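PDB 4C97: CAS6A from Thermus thermophilus, which probably acts as a CRISPR-associated endoribonuclease that recognises and cleaves CRISPR RNA in antiviral defence. Local coordinates for residues 162-167 / 208-213; 118-123 / 204-209. The protein carries 1 engineered substitution. One frame throughout, in Å; residues are numbered along the deposited sequence.

Contact 1 (162-167 / 208-213); sequences KAPEGV and TEEEAL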
loop_
_atom_site.group_PDB
_atom_site.type_symbol
_atom_site.label_atom_id
_atom_site.label_comp_id
_atom_site.label_asym_id
_atom_site.label_seq_id
_atom_site.Cartn_x
_atom_site.Cartn_y
_atom_site.Cartn_z
ATOM N N LYS A 162 -14.342 -5.335 12.038
ATOM C CA LYS A 162 -14.964 -4.209 11.368
ATOM C C LYS A 162 -15.160 -3.079 12.353
ATOM O O LYS A 162 -15.373 -3.308 13.542
ATOM C CB LYS A 162 -16.298 -4.626 10.775
ATOM C CG LYS A 162 -16.085 -5.581 9.644
ATOM C CD LYS A 162 -17.335 -5.959 8.949
ATOM C CE LYS A 162 -17.010 -6.913 7.833
ATOM N NZ LYS A 162 -18.144 -7.047 6.902
ATOM N N ALA A 163 -15.111 -1.853 11.854
ATOM C CA ALA A 163 -15.282 -0.702 12.728
ATOM C C ALA A 163 -16.752 -0.483 13.045
ATOM O O ALA A 163 -17.616 -0.587 12.167
ATOM C CB ALA A 163 -14.710 0.537 12.092
ATOM N N PRO A 164 -17.050 -0.144 14.301
ATOM C CA PRO A 164 -18.416 0.284 14.606
ATOM C C PRO A 164 -18.806 1.443 13.693
ATOM O O PRO A 164 -17.957 2.248 13.321
ATOM C CB PRO A 164 -18.326 0.739 16.062
ATOM C CG PRO A 164 -17.208 -0.091 16.620
ATOM C CD PRO A 164 -16.202 -0.190 15.502
ATOM N N GLU A 165 -20.079 1.518 13.336
ATOM C CA GLU A 165 -20.525 2.509 12.359
ATOM C C GLU A 165 -20.193 3.943 12.784
ATOM O O GLU A 165 -19.785 4.761 11.964
ATOM C CB GLU A 165 -22.027 2.326 12.083
ATOM C CG GLU A 165 -22.518 3.066 10.844
ATOM C CD GLU A 165 -21.977 2.496 9.553
ATOM O OE1 GLU A 165 -21.554 1.329 9.553
ATOM O OE2 GLU A 165 -21.967 3.215 8.523
ATOM N N GLY A 166 -20.353 4.245 14.070
ATOM C CA GLY A 166 -19.991 5.556 14.590
ATOM C C GLY A 166 -18.509 5.897 14.463
ATOM O O GLY A 166 -18.151 7.079 14.293
ATOM N N VAL A 167 -17.647 4.875 14.587
ATOM C CA VAL A 167 -16.199 5.049 14.390
ATOM C C VAL A 167 -15.904 5.370 12.931
ATOM O O VAL A 167 -15.166 6.308 12.613
ATOM C CB VAL A 167 -15.389 3.793 14.837
ATOM C CG1 VAL A 167 -13.915 3.900 14.418
ATOM C CG2 VAL A 167 -15.515 3.612 16.326
ATOM N N THR A 208 -12.393 9.750 20.212
ATOM C CA THR A 208 -12.401 8.828 21.339
ATOM C C THR A 208 -11.142 7.973 21.273
ATOM O O THR A 208 -10.469 7.942 20.241
ATOM C CB THR A 208 -13.596 7.908 21.288
ATOM O OG1 THR A 208 -13.469 7.047 20.157
ATOM C CG2 THR A 208 -14.893 8.697 21.182
ATOM N N GLU A 209 -10.821 7.260 22.348
ATOM C CA GLU A 209 -9.665 6.357 22.320
ATOM C C GLU A 209 -9.826 5.330 21.197
ATOM O O GLU A 209 -8.898 5.101 20.434
ATOM C CB GLU A 209 -9.473 5.625 23.653
ATOM C CG GLU A 209 -8.215 4.698 23.650
ATOM C CD GLU A 209 -7.927 4.025 24.987
ATOM O OE1 GLU A 209 -8.669 4.257 25.963
ATOM O OE2 GLU A 209 -6.944 3.253 25.062
ATOM N N GLU A 210 -11.012 4.742 21.086
ATOM C CA GLU A 210 -11.286 3.740 20.063
ATOM C C GLU A 210 -11.069 4.307 18.644
ATOM O O GLU A 210 -10.425 3.697 17.774
ATOM C CB GLU A 210 -12.713 3.213 20.224
ATOM C CG GLU A 210 -13.100 2.160 19.213
ATOM C CD GLU A 210 -14.535 1.665 19.374
ATOM O OE1 GLU A 210 -15.395 2.462 19.801
ATOM O OE2 GLU A 210 -14.794 0.474 19.064
ATOM N N GLU A 211 -11.607 5.497 18.417
ATOM C CA GLU A 211 -11.438 6.160 17.122
ATOM C C GLU A 211 -9.973 6.438 16.781
ATOM O O GLU A 211 -9.529 6.237 15.637
ATOM C CB GLU A 211 -12.235 7.462 17.112
ATOM C CG GLU A 211 -13.764 7.240 17.020
ATOM C CD GLU A 211 -14.585 8.479 17.359
ATOM O OE1 GLU A 211 -13.985 9.544 17.626
ATOM O OE2 GLU A 211 -15.837 8.382 17.368
ATOM N N ALA A 212 -9.230 6.934 17.774
ATOM C CA ALA A 212 -7.815 7.246 17.584
ATOM C C ALA A 212 -7.004 5.958 17.341
ATOM O O ALA A 212 -6.047 5.933 16.553
ATOM C CB ALA A 212 -7.284 8.018 18.815
ATOM N N LEU A 213 -7.399 4.879 18.013
ATOM C CA LEU A 213 -6.771 3.589 17.730
ATOM C C LEU A 213 -7.018 3.110 16.283
ATOM O O LEU A 213 -6.078 2.681 15.585
ATOM C CB LEU A 213 -7.232 2.522 18.708
ATOM C CG LEU A 213 -6.364 1.285 18.645
ATOM C CD1 LEU A 213 -4.958 1.577 19.151
ATOM C CD2 LEU A 213 -7.017 0.145 19.433
#
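Val-167 and Pro-164 touch the first turn of helix 209-225, where Glu-210 and Glu-211 meet them. Two helix N-termini pack here. Thr-208 and Glu-211 form a capping box at one, and Pro-164 holds the N-cap position of the other, helix 165-174. Glu-210 crosses Val-167 at about a right angle. CG of Glu-210 is anti to its backbone N (chi1 -180°) and the chain runs on extended, which carries the carboxylate over to the proline. Its OE1 and CD lie beside Val-167 CG2. Pro-164 and Glu-210 approach each other from opposite directions, with OE2 of Glu-210 3.5 Å from Pro-164 CG. No hydrogen bond joins the segments; they meet by van der Waals contact, with Val-167 buried and Pro-164 and Glu-210 exposed. Val-167 also touches Trp-214 further along helix 209-225. Glu-211 offers its aliphatic part to the valine, with its CG 4.1 Å from Val-167 CG2. OE1 of Glu-211 turns back to Thr-208 and also makes a salt bridge with Arg-174 of helix 165-174. In the box, Glu-211 N donates to Thr-208 OG1 at 3.0 Å. In return, Thr-208 N meets Glu-211 OE1 from above the carboxylate plane, also at 3.0 Å.

Contact 2 (118-123 / 204-209); sequences PSRDLA and LPRATE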
loop_
_atom_site.group_PDB
_atom_site.type_symbol
_atom_site.label_atom_id
_atom_site.label_comp_id
_atom_site.label_asym_id
_atom_site.label_seq_id
_atom_site.Cartn_x
_atom_site.Cartn_y
_atom_site.Cartn_z
ATOM N N PRO A 118 -2.904 5.099 20.379
ATOM C CA PRO A 118 -3.911 5.892 19.687
ATOM C C PRO A 118 -3.391 7.292 19.521
ATOM O O PRO A 118 -2.677 7.820 20.374
ATOM C CB PRO A 118 -5.116 5.847 20.629
ATOM C CG PRO A 118 -4.575 5.456 21.964
ATOM C CD PRO A 118 -3.370 4.623 21.693
ATOM N N SER A 119 -3.743 7.904 18.405
ATOM C CA SER A 119 -3.402 9.287 18.218
ATOM C C SER A 119 -4.466 9.914 17.351
ATOM O O SER A 119 -5.006 9.260 16.472
ATOM C CB SER A 119 -2.034 9.431 17.545
ATOM O OG SER A 119 -1.804 10.801 17.254
ATOM N N ARG A 120 -4.764 11.177 17.620
ATOM C CA ARG A 120 -5.666 11.974 16.792
ATOM C C ARG A 120 -5.048 12.364 15.464
ATOM O O ARG A 120 -5.762 12.736 14.540
ATOM C CB ARG A 120 -6.069 13.237 17.545
ATOM C CG ARG A 120 -6.844 12.948 18.789
ATOM C CD ARG A 120 -7.307 14.206 19.465
ATOM N NE ARG A 120 -8.566 13.962 20.165
ATOM C CZ ARG A 120 -8.701 13.785 21.474
ATOM N NH1 ARG A 120 -7.651 13.831 22.289
ATOM N NH2 ARG A 120 -9.909 13.571 21.972
ATOM N N ASP A 121 -3.727 12.254 15.367
ATOM C CA ASP A 121 -2.994 12.651 14.172
ATOM C C ASP A 121 -2.500 11.447 13.383
ATOM O O ASP A 121 -2.105 10.421 13.956
ATOM C CB ASP A 121 -1.772 13.488 14.524
ATOM C CG ASP A 121 -2.121 14.801 15.179
ATOM O OD1 ASP A 121 -3.172 15.381 14.845
ATOM O OD2 ASP A 121 -1.322 15.236 16.038
ATOM N N LEU A 122 -2.535 11.557 12.063
ATOM C CA LEU A 122 -1.941 10.540 11.205
ATOM C C LEU A 122 -1.230 11.219 10.047
ATOM O O LEU A 122 -1.859 11.889 9.211
ATOM C CB LEU A 122 -2.994 9.551 10.692
ATOM C CG LEU A 122 -2.468 8.515 9.674
ATOM C CD1 LEU A 122 -1.421 7.603 10.297
ATOM C CD2 LEU A 122 -3.601 7.746 9.070
ATOM N N ALA A 123 0.091 11.086 10.026
ATOM C CA ALA A 123 0.893 11.634 8.940
ATOM C C ALA A 123 1.155 10.527 7.944
ATOM O O ALA A 123 1.750 9.519 8.293
ATOM C CB ALA A 123 2.204 12.170 9.464
ATOM N N LEU A 204 -8.078 14.056 13.628
ATOM C CA LEU A 204 -9.455 13.779 14.016
ATOM C C LEU A 204 -9.788 14.488 15.327
ATOM O O LEU A 204 -9.378 14.044 16.413
ATOM C CB LEU A 204 -9.671 12.269 14.170
ATOM C CG LEU A 204 -11.069 11.836 14.610
ATOM C CD1 LEU A 204 -12.154 12.483 13.775
ATOM C CD2 LEU A 204 -11.203 10.317 14.570
ATOM N N PRO A 205 -10.527 15.605 15.240
ATOM C CA PRO A 205 -10.877 16.345 16.450
ATOM C C PRO A 205 -11.702 15.497 17.386
ATOM O O PRO A 205 -12.596 14.768 16.940
ATOM C CB PRO A 205 -11.728 17.510 15.921
ATOM C CG PRO A 205 -11.352 17.636 14.494
ATOM C CD PRO A 205 -11.036 16.255 14.024
ATOM N N ARG A 206 -11.414 15.651 18.669
ATOM C CA ARG A 206 -12.117 14.986 19.763
ATOM C C ARG A 206 -12.277 13.497 19.559
ATOM O O ARG A 206 -13.294 12.920 19.946
ATOM C CB ARG A 206 -13.493 15.622 19.989
ATOM C CG ARG A 206 -13.464 17.129 20.209
ATOM C CD ARG A 206 -13.014 17.536 21.643
ATOM N NE ARG A 206 -13.947 17.179 22.723
ATOM C CZ ARG A 206 -13.758 16.209 23.620
ATOM N NH1 ARG A 206 -12.674 15.441 23.589
ATOM N NH2 ARG A 206 -14.671 15.998 24.562
ATOM N N ALA A 207 -11.278 12.859 18.960
ATOM C CA ALA A 207 -11.331 11.412 18.807
ATOM C C ALA A 207 -11.494 10.726 20.151
ATOM O O ALA A 207 -10.789 11.036 21.108
ATOM C CB ALA A 207 -10.063 10.886 18.132
ATOM N N THR A 208 -12.393 9.750 20.212
ATOM C CA THR A 208 -12.401 8.828 21.339
ATOM C C THR A 208 -11.142 7.973 21.273
ATOM O O THR A 208 -10.469 7.942 20.241
ATOM C CB THR A 208 -13.596 7.908 21.288
ATOM O OG1 THR A 208 -13.469 7.047 20.157
ATOM C CG2 THR A 208 -14.893 8.697 21.182
ATOM N N GLU A 209 -10.821 7.260 22.348
ATOM C CA GLU A 209 -9.665 6.357 22.320
ATOM C C GLU A 209 -9.826 5.330 21.197
ATOM O O GLU A 209 -8.898 5.101 20.434
ATOM C CB GLU A 209 -9.473 5.625 23.653
ATOM C CG GLU A 209 -8.215 4.698 23.650
ATOM C CD GLU A 209 -7.927 4.025 24.987
ATOM O OE1 GLU A 209 -8.669 4.257 25.963
ATOM O OE2 GLU A 209 -6.944 3.253 25.062
#
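Arg-120, just before strand 121-127, reaches along the loop 204-209. This loop links strand 199-203 to helix 209-225. The two strands are antiparallel neighbours in a five-stranded sheet, and the contact lies at their end. One backbone hydrogen bond joins the segments: Leu-204 N donates to Arg-120 O at 2.8 Å. Deeper in the sheet, Leu-122 pairs with Tyr-202.

The flat guanidinium of Arg-120 has Leu-204 O and the carbonyl carbon of Arg-206 at its edge, in plane. Arg-120 has two conformers, and the side-chain contacts given here are those of one, so they are doubtful for the other. In this one, NH2 of Arg-120 is 2.8 Å from Ala-207 O, but the angle is too poor for a hydrogen bond. Arg-206 NH1 comes to 3.7 Å from the same NH2, which brings two like charges close together.

Nonpolar contacts lie nearer the backbone. Arg-120 CG is 3.9 Å from Ala-207 CB, with the first torsion placing CG beside the backbone N (chi1 -64°). Separately, Pro-118 crosses Glu-209 at a slant, and their CG atoms are 4.1 Å apart.

Side-chain bonds brace the strand start. Asp-121 OD1 takes a salt bridge from Arg-178 and a hydrogen bond with His-203 ND1. In an ST turn, Asp-121 N donates to Ser-119 OG at 3.1 Å.

Contacts 1 and 2 meet at the N-terminus of helix 209-225 and share Thr-208 and Glu-209. Their centres are about 10 Å apart. Contact 1 sets this helix end against helix 165-174, while contact 2 sets the loop before it against the entry to strand 121-127. Ala-212 joins them directly: its CB lies 3.5 Å from Ser-119 O and 3.6 Å from Pro-118 CB. A second bridge runs from Glu-211 CB to Leu-204 CD2, 4.0 Å away. Arg-174 ties both together, since it pairs with Glu-211 and also donates to Pro-205 O. Both contacts lie on the same side of the chain's centre, about 22 and 21 Å from it.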